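Local coordinates for C381 turret protein (Sulfolobus turreted icosahedral virus, PDB 4IND), which forms the turrets of an archaeal icosahedral virus, each probably built from five copies of a chain with a triple jelly roll fold, at residues Tyr87-Phe92 with Gly137-Glu142; Val94-Phe99 with Tyr108-Asn113; Cys314-Thr319 with Ile352-Asn357. One frame throughout, in Å; residues are numbered along the deposited sequence.

Interaction 1: residues Tyr87-Phe92 with Gly137-Glu142; sequences YNTNSF and GLAILE
Tyr87-Asn88 and Leu138-Ala139 pair as neighbouring antiparallel strands at one end of a sheet of the first jelly roll domain, where strand 78-88 is finishing and strand 138-147 is starting. Tyr87 and Ala139 form the hydrogen-bonded pair, with Tyr87 N to Ala139 O at 2.9 Å and Ala139 N to Tyr87 O at 2.8 Å. Their CB atoms lie 4.1 Å apart on the face that meets strands 41-49 and 52-60, through residues such as Ile45 and Val60. Asn88 and Leu138 point to the other face, toward Val94; there methyl CD2 of Leu138 sits alongside the Asn88 backbone, 3.7 Å from its CA.

Beyond the last bridge the chain leaves the sheet, and Thr89 takes over the pairing. Its OG1, turned between the backbone N and the carbonyl carbon (chi1 67°), donates to Gly137 O over 2.6 Å, in the carbonyl plane and on a lone pair. Thr89 N reaches the same oxygen at 2.9 Å, tilted 29° from that plane. Gly137 presents this carbonyl with a positive phi of 96°, a backbone shape that favours glycine. Asn88 then braces the turn: its OD1 accepts from Asn90 N at 3.0 Å, from above the carbonyl plane, an Asx turn, while its ND2 donates to Phe92 O at 2.9 Å.

The single carbonyl of Gly137 is thus gripped by two donors of one residue, and both ends of the Asn88 amide are engaged. Past the last bridge a main-chain bond and a hydroxyl share one carbonyl oxygen, and the Asn88 amide holds the turn that follows.

Interaction 2: residues Val94-Phe99 with Tyr108-Asn113; sequences VTVTPF and YSIGAN
Val94-Val96 and Tyr108-Ile110 make the two short strands of a beta hairpin that belongs to the first jelly roll domain, its strands running antiparallel with 149° between their directions. The side chain of Tyr108 leads from this hairpin into the interior. Its CB starts beside the opposite strand, 4.1 Å from Val96 O. With CG anti to the carbonyl carbon (chi1 -66°), the ring swings along the hairpin toward Pro98. There CE2 lies 3.9 Å from Pro98 CG, and CZ follows at 4.0 Å from the same methylene. Pro98 CG stands over the ring face, displaced toward the rim, and makes a CH-pi contact 4.2 Å from the centroid and 23° off the ring normal. The ring also touches Ile118 of strand 114-124 and Ile157, Ile160 and Ile161 of strand 155-163, so the hairpin packs against the beginning of the second domain. At the tip, OH is hydrogen-bonded to Tyr119 O, which satisfies the polar end of an otherwise apolar, buried side chain.

The backbone holds these groups in register. Val94 and Ile110 exchange two hydrogen bonds, as do Val96 and Tyr108; the Ile110 N to Val94 O bond is 2.8 Å long. Between them, Thr95 and Ser109 form the non-hydrogen-bonded pair, with their side chains on the solvent-exposed face; between the two backbones Thr95 CA makes a C-H...O contact with Tyr108 O. On the buried face Ile110 serves both valines of the partner strand: its CB lies 4.0 Å from Val94 CG2, and its terminal CD1 meets Val96 CG2 at 4.1 Å.

Interaction 3: residues Cys314-Thr319 with Ile352-Asn357; sequences CQLQAT and IQLVAN
Five successive residue pairs, from Cys314 with Ala356 to Ala318 with Ile352, join two antiparallel strands in the middle of a four-stranded sheet of the third domain, the nucleoplasmin-like jelly roll; strands 283-289 and 328-332 lie outside them.

The main-chain bonds come in two reciprocal pairs, Gln315 with Val355 and Gln317 with Gln353, and they are short and nearly straight, as in the 2.8 Å bond from Gln315 N to Val355 O. C-H contacts fill the intervals, among them Ile352 CA to Gln317 O at 3.3 Å.

The polar side-chain contact lies on the face carrying Gln315, Gln317, Gln353 and Val355. Gln353 sets its CG between the backbone N and the carbonyl carbon (chi1 66°), and its extended chain brings NE2 to Gln317 OE1 at 2.9 Å. The bond runs in the plane of both amides, which are nearly coplanar at 12°, with an angle at the hydrogen of 161°. Since NE2 of Gln317 in turn donates to Thr329 OG1 on strand 328-332, this amide spans from one neighbouring strand to the other, and its rotation is fixed at both ends. Val355 CG2 also closes on Gln317 OE1, at 3.2 Å.

On the opposite, buried face, which looks toward strand 295-305 through Val304, Ala302 and Leu299, Leu354 CD1 lies over the partner backbone, 3.4 Å from the carbonyl oxygen Gln315 O. The remaining contacts there are apolar. Leu354 CD1 meets Cys314 SG at 4.2 Å. Leu316 crosses the other way, so that its CD1 meets Ile352 CG2 at 3.6 Å. The other branch of Ile352 makes a tight contact: CD1 presses against Ala318 CB at 3.4 Å, closer than carbons usually pack.

Interactions 1 and 2 belong to the same domain, with centres 10 Å apart, and interaction 2 is nested in the chain loop that interaction 1 closes. They touch directly: Asn88 ND2 lies 3.0 Å from Gly111 O, probably a weak hydrogen bond, and Asn113 N probably donates a backbone hydrogen bond to Asn90 O at 3.1 Å. The turn after strand 78-88 is therefore tied to the end of the hairpin. Interaction 3 lies on the other side of the chain's centre, in the third domain; its centre is about 63 Å from that of interaction 1 and 54 Å from that of interaction 2. The side chain of Ile352 in interaction 3 is about 13 Å from a bound dihydrogenphosphate.

Interaction 1: residues Tyr87-Phe92 with Gly137-Glu142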
ATOM      1  N   TYR A  87      14.190  27.835  24.982  1.00 25.13           N
ATOM      2  CA  TYR A  87      15.256  28.809  24.968  1.00 24.80           C
ATOM      3  C   TYR A  87      15.791  28.964  26.395  1.00 27.07           C
ATOM      4  O   TYR A  87      15.033  29.208  27.347  1.00 28.10           O
ATOM      5  CB  TYR A  87      14.787  30.173  24.424  1.00 26.92           C
ATOM      6  CG  TYR A  87      15.884  31.217  24.477  1.00 22.91           C
ATOM      7  CD1 TYR A  87      16.813  31.317  23.459  1.00 23.63           C
ATOM      8  CD2 TYR A  87      15.996  32.101  25.556  1.00 31.34           C
ATOM      9  CE1 TYR A  87      17.819  32.263  23.493  1.00 31.91           C
ATOM     10  CE2 TYR A  87      17.009  33.064  25.605  1.00 37.11           C
ATOM     11  CZ  TYR A  87      17.924  33.129  24.569  1.00 30.96           C
ATOM     12  OH  TYR A  87      18.946  34.062  24.584  1.00 32.19           O
ATOM     13  N   ASN A  88      17.095  28.788  26.548  1.00 28.56           N
ATOM     14  CA  ASN A  88      17.706  28.829  27.864  1.00 29.59           C
ATOM     15  C   ASN A  88      18.077  30.270  28.189  1.00 28.50           C
ATOM     16  O   ASN A  88      19.026  30.819  27.626  1.00 34.54           O
ATOM     17  CB  ASN A  88      18.951  27.938  27.893  1.00 33.75           C
ATOM     18  CG  ASN A  88      19.639  27.950  29.258  1.00 38.64           C
ATOM     19  OD1 ASN A  88      19.087  28.464  30.240  1.00 28.15           O
ATOM     20  ND2 ASN A  88      20.836  27.382  29.330  1.00 32.31           N
ATOM     21  N   THR A  89      17.303  30.904  29.065  1.00 28.53           N
ATOM     22  CA  THR A  89      17.536  32.303  29.400  1.00 32.66           C
ATOM     23  C   THR A  89      18.670  32.468  30.388  1.00 31.86           C
ATOM     24  O   THR A  89      19.095  33.579  30.634  1.00 31.07           O
ATOM     25  CB  THR A  89      16.287  32.999  30.002  1.00 28.53           C
ATOM     26  OG1 THR A  89      16.000  32.422  31.273  1.00 28.97           O
ATOM     27  CG2 THR A  89      15.059  32.838  29.099  1.00 30.59           C
ATOM     28  N   ASN A  90      19.127  31.369  30.985  1.00 31.91           N
ATOM     29  CA  ASN A  90      20.235  31.409  31.938  1.00 29.61           C
ATOM     30  C   ASN A  90      21.591  31.672  31.263  1.00 34.37           C
ATOM     31  O   ASN A  90      21.801  31.319  30.108  1.00 36.71           O
ATOM     32  CB  ASN A  90      20.342  30.063  32.696  1.00 32.61           C
ATOM     33  CG  ASN A  90      19.049  29.674  33.403  1.00 36.95           C
ATOM     34  OD1 ASN A  90      18.298  29.036  32.990  1.00 38.66           O
ATOM     35  ND2 ASN A  90      18.875  30.087  34.411  1.00 31.53           N
ATOM     36  N   SER A  91      22.526  32.261  32.007  1.00 34.68           N
ATOM     37  CA  SER A  91      23.869  32.451  31.485  1.00 42.29           C
ATOM     38  C   SER A  91      24.754  31.233  31.764  1.00 45.67           C
ATOM     39  O   SER A  91      25.983  31.321  31.699  1.00 55.49           O
ATOM     40  CB  SER A  91      24.475  33.709  32.079  1.00 49.02           C
ATOM     41  OG  SER A  91      24.516  33.609  33.487  1.00 49.68           O
ATOM     42  N   PHE A  92      24.123  30.102  32.073  1.00 40.91           N
ATOM     43  CA  PHE A  92      24.838  28.837  32.271  1.00 41.48           C
ATOM     44  C   PHE A  92      24.045  27.718  31.609  1.00 39.02           C
ATOM     45  O   PHE A  92      22.847  27.872  31.347  1.00 38.70           O
ATOM     46  CB  PHE A  92      25.011  28.542  33.768  1.00 36.51           C
ATOM     47  CG  PHE A  92      23.745  28.716  34.570  1.00 37.52           C
ATOM     48  CD1 PHE A  92      22.777  27.723  34.592  1.00 32.03           C
ATOM     49  CD2 PHE A  92      23.525  29.880  35.299  1.00 34.18           C
ATOM     50  CE1 PHE A  92      21.607  27.876  35.315  1.00 39.23           C
ATOM     51  CE2 PHE A  92      22.359  30.050  36.023  1.00 37.37           C
ATOM     52  CZ  PHE A  92      21.395  29.046  36.038  1.00 43.05           C
ATOM     53  N   GLY A 137      14.482  28.807  34.264  1.00 27.82           N
ATOM     54  CA  GLY A 137      15.172  29.636  33.290  1.00 29.65           C
ATOM     55  C   GLY A 137      14.926  29.187  31.857  1.00 28.15           C
ATOM     56  O   GLY A 137      15.258  29.908  30.923  1.00 33.07           O
ATOM     57  N   LEU A 138      14.342  28.007  31.678  1.00 25.32           N
ATOM     58  CA  LEU A 138      13.998  27.554  30.322  1.00 29.59           C
ATOM     59  C   LEU A 138      12.677  28.187  29.900  1.00 32.32           C
ATOM     60  O   LEU A 138      11.674  28.093  30.611  1.00 28.02           O
ATOM     61  CB  LEU A 138      13.852  26.039  30.266  1.00 25.12           C
ATOM     62  CG  LEU A 138      15.001  25.150  29.834  1.00 38.83           C
ATOM     63  CD1 LEU A 138      14.435  23.786  29.431  1.00 34.51           C
ATOM     64  CD2 LEU A 138      15.831  25.779  28.699  1.00 33.94           C
ATOM     65  N   ALA A 139      12.686  28.865  28.764  1.00 24.87           N
ATOM     66  CA  ALA A 139      11.464  29.325  28.124  1.00 26.28           C
ATOM     67  C   ALA A 139      10.935  28.179  27.250  1.00 26.38           C
ATOM     68  O   ALA A 139      11.712  27.527  26.543  1.00 32.79           O
ATOM     69  CB  ALA A 139      11.792  30.542  27.247  1.00 20.83           C
ATOM     70  N   ILE A 140       9.627  27.937  27.294  0.59 23.40           N
ATOM     71  CA  ILE A 140       9.020  26.908  26.458  0.59 27.08           C
ATOM     72  C   ILE A 140       8.244  27.560  25.322  0.59 27.25           C
ATOM     73  O   ILE A 140       7.230  28.211  25.555  0.59 25.47           O
ATOM     74  CB  ILE A 140       8.085  26.022  27.290  0.59 29.95           C
ATOM     75  CG1 ILE A 140       8.773  25.617  28.595  0.59 31.70           C
ATOM     76  CG2 ILE A 140       7.642  24.800  26.498  0.59 30.89           C
ATOM     77  CD1 ILE A 140       7.830  25.035  29.639  0.59 25.46           C
ATOM     78  N   LEU A 141       8.715  27.383  24.089  1.00 27.40           N
ATOM     79  CA  LEU A 141       8.129  28.109  22.955  1.00 24.27           C
ATOM     80  C   LEU A 141       7.070  27.308  22.189  1.00 21.67           C
ATOM     81  O   LEU A 141       6.048  27.870  21.765  1.00 26.18           O
ATOM     82  CB  LEU A 141       9.207  28.585  21.970  1.00 25.99           C
ATOM     83  CG  LEU A 141      10.449  29.327  22.463  1.00 39.14           C
ATOM     84  CD1 LEU A 141      11.073  30.144  21.328  1.00 44.63           C
ATOM     85  CD2 LEU A 141      10.154  30.203  23.639  1.00 40.01           C
ATOM     86  N   GLU A 142       7.334  26.021  21.983  1.00 24.59           N
ATOM     87  CA  GLU A 142       6.413  25.158  21.226  1.00 25.04           C
ATOM     88  C   GLU A 142       6.480  23.755  21.780  1.00 28.10           C
ATOM     89  O   GLU A 142       7.495  23.344  22.300  1.00 25.46           O
ATOM     90  CB  GLU A 142       6.746  25.118  19.731  1.00 21.35           C
ATOM     91  CG  GLU A 142       6.637  26.440  18.983  1.00 29.51           C
ATOM     92  CD  GLU A 142       7.166  26.340  17.534  1.00 34.91           C
ATOM     93  OE1 GLU A 142       8.062  27.140  17.178  1.00 40.57           O
ATOM     94  OE2 GLU A 142       6.668  25.496  16.746  1.00 36.60           O
TER

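Interaction 2: residues Val94-Phe99 with Tyr108-Asn113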
ATOM      1  N   VAL A  94      22.043  24.224  31.161  1.00 31.48           N
ATOM      2  CA  VAL A  94      21.126  23.414  31.947  1.00 34.87           C
ATOM      3  C   VAL A  94      20.971  22.076  31.254  1.00 33.46           C
ATOM      4  O   VAL A  94      21.274  21.957  30.076  1.00 34.32           O
ATOM      5  CB  VAL A  94      19.753  24.104  32.110  1.00 31.63           C
ATOM      6  CG1 VAL A  94      19.938  25.474  32.783  1.00 35.71           C
ATOM      7  CG2 VAL A  94      19.052  24.258  30.768  1.00 33.66           C
ATOM      8  N   THR A  95      20.513  21.070  31.993  1.00 32.88           N
ATOM      9  CA  THR A  95      20.347  19.747  31.415  1.00 33.71           C
ATOM     10  C   THR A  95      18.891  19.308  31.499  1.00 39.87           C
ATOM     11  O   THR A  95      18.132  19.740  32.378  1.00 36.12           O
ATOM     12  CB  THR A  95      21.271  18.701  32.064  1.00 45.40           C
ATOM     13  OG1 THR A  95      20.777  18.376  33.360  1.00 48.01           O
ATOM     14  CG2 THR A  95      22.690  19.227  32.192  1.00 51.69           C
ATOM     15  N   VAL A  96      18.492  18.473  30.556  1.00 30.90           N
ATOM     16  CA  VAL A  96      17.154  17.918  30.549  1.00 32.79           C
ATOM     17  C   VAL A  96      17.315  16.418  30.363  1.00 32.55           C
ATOM     18  O   VAL A  96      18.269  15.967  29.709  1.00 27.58           O
ATOM     19  CB  VAL A  96      16.327  18.535  29.405  1.00 40.04           C
ATOM     20  CG1 VAL A  96      15.216  17.609  28.992  1.00 48.79           C
ATOM     21  CG2 VAL A  96      15.769  19.907  29.817  1.00 32.96           C
ATOM     22  N   THR A  97      16.409  15.648  30.954  1.00 29.81           N
ATOM     23  CA  THR A  97      16.436  14.196  30.832  1.00 32.39           C
ATOM     24  C   THR A  97      15.229  13.718  30.036  1.00 29.30           C
ATOM     25  O   THR A  97      14.112  13.668  30.567  1.00 27.25           O
ATOM     26  CB  THR A  97      16.441  13.539  32.226  1.00 34.36           C
ATOM     27  OG1 THR A  97      17.554  14.043  32.984  1.00 33.78           O
ATOM     28  CG2 THR A  97      16.532  12.019  32.120  1.00 39.57           C
ATOM     29  N   PRO A  98      15.433  13.361  28.748  1.00 24.60           N
ATOM     30  CA  PRO A  98      14.262  12.972  27.957  1.00 22.68           C
ATOM     31  C   PRO A  98      13.631  11.690  28.471  1.00 27.03           C
ATOM     32  O   PRO A  98      14.318  10.850  29.058  1.00 27.13           O
ATOM     33  CB  PRO A  98      14.830  12.815  26.525  1.00 26.96           C
ATOM     34  CG  PRO A  98      16.267  12.603  26.704  1.00 25.17           C
ATOM     35  CD  PRO A  98      16.659  13.407  27.931  1.00 26.64           C
ATOM     36  N   PHE A  99      12.326  11.551  28.242  1.00 25.72           N
ATOM     37  CA  PHE A  99      11.560  10.389  28.663  1.00 24.37           C
ATOM     38  C   PHE A  99      12.005   9.117  27.927  1.00 21.39           C
ATOM     39  O   PHE A  99      12.369   8.125  28.553  1.00 24.17           O
ATOM     40  CB  PHE A  99      10.073  10.693  28.412  1.00 27.54           C
ATOM     41  CG  PHE A  99       9.114   9.647  28.929  1.00 26.09           C
ATOM     42  CD1 PHE A  99       9.025   9.374  30.290  1.00 27.52           C
ATOM     43  CD2 PHE A  99       8.248   8.991  28.061  1.00 28.08           C
ATOM     44  CE1 PHE A  99       8.101   8.425  30.779  1.00 30.84           C
ATOM     45  CE2 PHE A  99       7.323   8.046  28.543  1.00 24.72           C
ATOM     46  CZ  PHE A  99       7.251   7.769  29.901  1.00 23.24           C
ATOM     47  N   TYR A 108      20.204  15.831  27.704  1.00 24.48           N
ATOM     48  CA  TYR A 108      20.590  16.872  26.759  1.00 29.80           C
ATOM     49  C   TYR A 108      21.277  17.976  27.545  1.00 36.43           C
ATOM     50  O   TYR A 108      20.876  18.292  28.670  1.00 30.77           O
ATOM     51  CB  TYR A 108      19.359  17.458  26.079  1.00 26.08           C
ATOM     52  CG  TYR A 108      18.623  16.497  25.179  1.00 29.90           C
ATOM     53  CD1 TYR A 108      19.313  15.584  24.386  1.00 27.08           C
ATOM     54  CD2 TYR A 108      17.235  16.510  25.112  1.00 29.63           C
ATOM     55  CE1 TYR A 108      18.633  14.718  23.553  1.00 32.84           C
ATOM     56  CE2 TYR A 108      16.545  15.638  24.280  1.00 31.79           C
ATOM     57  CZ  TYR A 108      17.257  14.754  23.503  1.00 28.69           C
ATOM     58  OH  TYR A 108      16.581  13.889  22.681  1.00 30.61           O
ATOM     59  N   SER A 109      22.310  18.567  26.954  1.00 25.92           N
ATOM     60  CA  SER A 109      22.966  19.727  27.531  1.00 30.86           C
ATOM     61  C   SER A 109      22.596  20.969  26.702  1.00 31.88           C
ATOM     62  O   SER A 109      22.863  21.042  25.512  1.00 36.79           O
ATOM     63  CB  SER A 109      24.481  19.505  27.584  1.00 33.97           C
ATOM     64  OG  SER A 109      25.123  20.630  28.127  1.00 41.86           O
ATOM     65  N   ILE A 110      21.956  21.941  27.339  1.00 28.16           N
ATOM     66  CA  ILE A 110      21.458  23.118  26.631  1.00 29.06           C
ATOM     67  C   ILE A 110      22.291  24.341  26.985  1.00 35.90           C
ATOM     68  O   ILE A 110      22.303  24.794  28.134  1.00 31.58           O
ATOM     69  CB  ILE A 110      19.956  23.376  26.982  1.00 32.74           C
ATOM     70  CG1 ILE A 110      19.120  22.120  26.713  1.00 35.60           C
ATOM     71  CG2 ILE A 110      19.402  24.567  26.208  1.00 27.69           C
ATOM     72  CD1 ILE A 110      17.620  22.262  27.088  1.00 28.62           C
ATOM     73  N   GLY A 111      22.998  24.877  25.994  1.00 39.33           N
ATOM     74  CA  GLY A 111      23.931  25.970  26.222  1.00 35.18           C
ATOM     75  C   GLY A 111      23.253  27.239  26.730  1.00 40.20           C
ATOM     76  O   GLY A 111      22.046  27.450  26.539  1.00 38.55           O
ATOM     77  N   ALA A 112      24.039  28.076  27.403  1.00 35.33           N
ATOM     78  CA  ALA A 112      23.582  29.371  27.903  1.00 36.24           C
ATOM     79  C   ALA A 112      23.041  30.257  26.777  1.00 37.38           C
ATOM     80  O   ALA A 112      23.585  30.275  25.679  1.00 35.58           O
ATOM     81  CB  ALA A 112      24.715  30.076  28.624  1.00 32.14           C
ATOM     82  N   ASN A 113      21.958  30.983  27.058  1.00 35.47           N
ATOM     83  CA  ASN A 113      21.416  31.962  26.110  1.00 37.52           C
ATOM     84  C   ASN A 113      21.216  31.427  24.695  1.00 33.93           C
ATOM     85  O   ASN A 113      21.604  32.080  23.722  1.00 36.57           O
ATOM     86  CB  ASN A 113      22.325  33.182  26.033  1.00 36.53           C
ATOM     87  CG  ASN A 113      22.593  33.789  27.394  1.00 42.68           C
ATOM     88  OD1 ASN A 113      21.674  34.265  28.050  1.00 47.65           O
ATOM     89  ND2 ASN A 113      23.852  33.772  27.826  1.00 44.10           N
TER

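Interaction 3: residues Cys314-Thr319 with Ile352-Asn357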
ATOM      1  N   CYS A 314      24.469 -37.201   5.996  1.00 49.29           N
ATOM      2  CA  CYS A 314      24.899 -35.934   5.445  1.00 48.20           C
ATOM      3  C   CYS A 314      23.664 -35.065   5.309  1.00 46.74           C
ATOM      4  O   CYS A 314      22.978 -35.111   4.287  1.00 45.69           O
ATOM      5  CB  CYS A 314      25.594 -36.149   4.094  1.00 41.88           C
ATOM      6  SG  CYS A 314      26.372 -34.654   3.434  1.00 51.53           S
ATOM      7  N   GLN A 315      23.366 -34.311   6.369  1.00 42.80           N
ATOM      8  CA  GLN A 315      22.188 -33.456   6.410  1.00 37.49           C
ATOM      9  C   GLN A 315      22.570 -31.999   6.614  1.00 41.89           C
ATOM     10  O   GLN A 315      23.327 -31.666   7.533  1.00 39.89           O
ATOM     11  CB  GLN A 315      21.252 -33.898   7.535  1.00 45.20           C
ATOM     12  CG  GLN A 315      20.705 -35.298   7.351  1.00 55.76           C
ATOM     13  CD  GLN A 315      19.935 -35.782   8.552  1.00 59.20           C
ATOM     14  OE1 GLN A 315      20.250 -35.432   9.687  1.00 66.33           O
ATOM     15  NE2 GLN A 315      18.916 -36.593   8.310  1.00 64.34           N
ATOM     16  N   LEU A 316      22.042 -31.136   5.751  1.00 38.78           N
ATOM     17  CA  LEU A 316      22.139 -29.701   5.957  1.00 37.86           C
ATOM     18  C   LEU A 316      20.982 -29.291   6.867  1.00 33.82           C
ATOM     19  O   LEU A 316      19.824 -29.679   6.629  1.00 34.03           O
ATOM     20  CB  LEU A 316      22.045 -28.973   4.617  1.00 39.19           C
ATOM     21  CG  LEU A 316      22.382 -27.487   4.639  1.00 42.32           C
ATOM     22  CD1 LEU A 316      23.817 -27.290   5.106  1.00 38.12           C
ATOM     23  CD2 LEU A 316      22.152 -26.868   3.275  1.00 38.91           C
ATOM     24  N   GLN A 317      21.292 -28.525   7.915  1.00 33.54           N
ATOM     25  CA  GLN A 317      20.277 -28.086   8.863  1.00 34.76           C
ATOM     26  C   GLN A 317      20.335 -26.582   9.064  1.00 36.61           C
ATOM     27  O   GLN A 317      21.400 -25.968   8.938  1.00 36.46           O
ATOM     28  CB  GLN A 317      20.467 -28.793  10.208  1.00 38.56           C
ATOM     29  CG  GLN A 317      20.635 -30.286  10.097  1.00 39.36           C
ATOM     30  CD  GLN A 317      20.611 -30.962  11.441  1.00 41.68           C
ATOM     31  OE1 GLN A 317      21.204 -30.484  12.408  1.00 46.94           O
ATOM     32  NE2 GLN A 317      19.910 -32.079  11.517  1.00 50.85           N
ATOM     33  N   ALA A 318      19.190 -25.990   9.391  1.00 34.60           N
ATOM     34  CA  ALA A 318      19.109 -24.550   9.535  1.00 32.39           C
ATOM     35  C   ALA A 318      18.092 -24.225  10.597  1.00 41.79           C
ATOM     36  O   ALA A 318      17.262 -25.063  10.936  1.00 41.86           O
ATOM     37  CB  ALA A 318      18.708 -23.914   8.227  1.00 32.40           C
ATOM     38  N   THR A 319      18.177 -23.014  11.138  1.00 40.93           N
ATOM     39  CA  THR A 319      17.139 -22.536  12.040  1.00 44.81           C
ATOM     40  C   THR A 319      17.185 -21.033  12.201  1.00 39.27           C
ATOM     41  O   THR A 319      18.177 -20.381  11.851  1.00 38.33           O
ATOM     42  CB  THR A 319      17.247 -23.175  13.440  1.00 48.68           C
ATOM     43  OG1 THR A 319      16.070 -22.862  14.197  1.00 51.96           O
ATOM     44  CG2 THR A 319      18.471 -22.644  14.176  1.00 47.10           C
ATOM     45  N   ILE A 352      23.203 -22.015   9.930  1.00 31.71           N
ATOM     46  CA  ILE A 352      23.273 -23.210   9.087  1.00 34.45           C
ATOM     47  C   ILE A 352      24.383 -24.123   9.588  1.00 38.83           C
ATOM     48  O   ILE A 352      25.480 -23.655   9.874  1.00 39.27           O
ATOM     49  CB  ILE A 352      23.656 -22.857   7.651  1.00 43.84           C
ATOM     50  CG1 ILE A 352      22.770 -21.748   7.118  1.00 43.53           C
ATOM     51  CG2 ILE A 352      23.580 -24.087   6.752  1.00 48.89           C
ATOM     52  CD1 ILE A 352      21.333 -22.133   7.044  1.00 52.91           C
ATOM     53  N   GLN A 353      24.111 -25.423   9.672  1.00 38.23           N
ATOM     54  CA  GLN A 353      25.154 -26.392  10.004  1.00 42.32           C
ATOM     55  C   GLN A 353      25.008 -27.658   9.154  1.00 45.25           C
ATOM     56  O   GLN A 353      23.932 -27.959   8.629  1.00 48.01           O
ATOM     57  CB  GLN A 353      25.132 -26.741  11.499  1.00 39.74           C
ATOM     58  CG  GLN A 353      23.874 -27.486  11.936  1.00 40.21           C
ATOM     59  CD  GLN A 353      23.811 -27.711  13.436  1.00 46.80           C
ATOM     60  OE1 GLN A 353      24.458 -27.001  14.216  1.00 47.81           O
ATOM     61  NE2 GLN A 353      23.033 -28.716  13.851  1.00 38.17           N
ATOM     62  N   LEU A 354      26.111 -28.375   8.992  1.00 43.98           N
ATOM     63  CA  LEU A 354      26.107 -29.667   8.313  1.00 40.70           C
ATOM     64  C   LEU A 354      26.383 -30.756   9.332  1.00 44.41           C
ATOM     65  O   LEU A 354      27.372 -30.698  10.079  1.00 41.16           O
ATOM     66  CB  LEU A 354      27.177 -29.716   7.231  1.00 44.41           C
ATOM     67  CG  LEU A 354      27.191 -30.984   6.379  1.00 40.83           C
ATOM     68  CD1 LEU A 354      25.977 -31.026   5.465  1.00 40.02           C
ATOM     69  CD2 LEU A 354      28.466 -31.052   5.562  1.00 41.76           C
ATOM     70  N   VAL A 355      25.499 -31.740   9.384  1.00 42.84           N
ATOM     71  CA  VAL A 355      25.689 -32.863  10.281  1.00 41.98           C
ATOM     72  C   VAL A 355      25.991 -34.068   9.408  1.00 45.16           C
ATOM     73  O   VAL A 355      25.223 -34.399   8.516  1.00 47.39           O
ATOM     74  CB  VAL A 355      24.447 -33.118  11.150  1.00 39.37           C
ATOM     75  CG1 VAL A 355      24.685 -34.300  12.083  1.00 41.81           C
ATOM     76  CG2 VAL A 355      24.097 -31.872  11.958  1.00 44.90           C
ATOM     77  N   ALA A 356      27.121 -34.713   9.653  1.00 37.13           N
ATOM     78  CA  ALA A 356      27.560 -35.790   8.786  1.00 46.86           C
ATOM     79  C   ALA A 356      28.211 -36.889   9.600  1.00 48.36           C
ATOM     80  O   ALA A 356      28.692 -36.657  10.711  1.00 50.12           O
ATOM     81  CB  ALA A 356      28.525 -35.262   7.728  1.00 46.62           C
ATOM     82  N   ASN A 357      28.217 -38.092   9.037  1.00 41.47           N
ATOM     83  CA  ASN A 357      28.843 -39.225   9.687  1.00 52.21           C
ATOM     84  C   ASN A 357      29.273 -40.232   8.629  1.00 57.18           C
ATOM     85  O   ASN A 357      28.687 -40.295   7.540  1.00 52.32           O
ATOM     86  CB  ASN A 357      27.884 -39.867  10.693  1.00 47.73           C
ATOM     87  CG  ASN A 357      28.596 -40.780  11.673  1.00 54.99           C
ATOM     88  OD1 ASN A 357      29.811 -41.000  11.580  1.00 64.59           O
ATOM     89  ND2 ASN A 357      27.846 -41.314  12.627  1.00 51.51           N
TER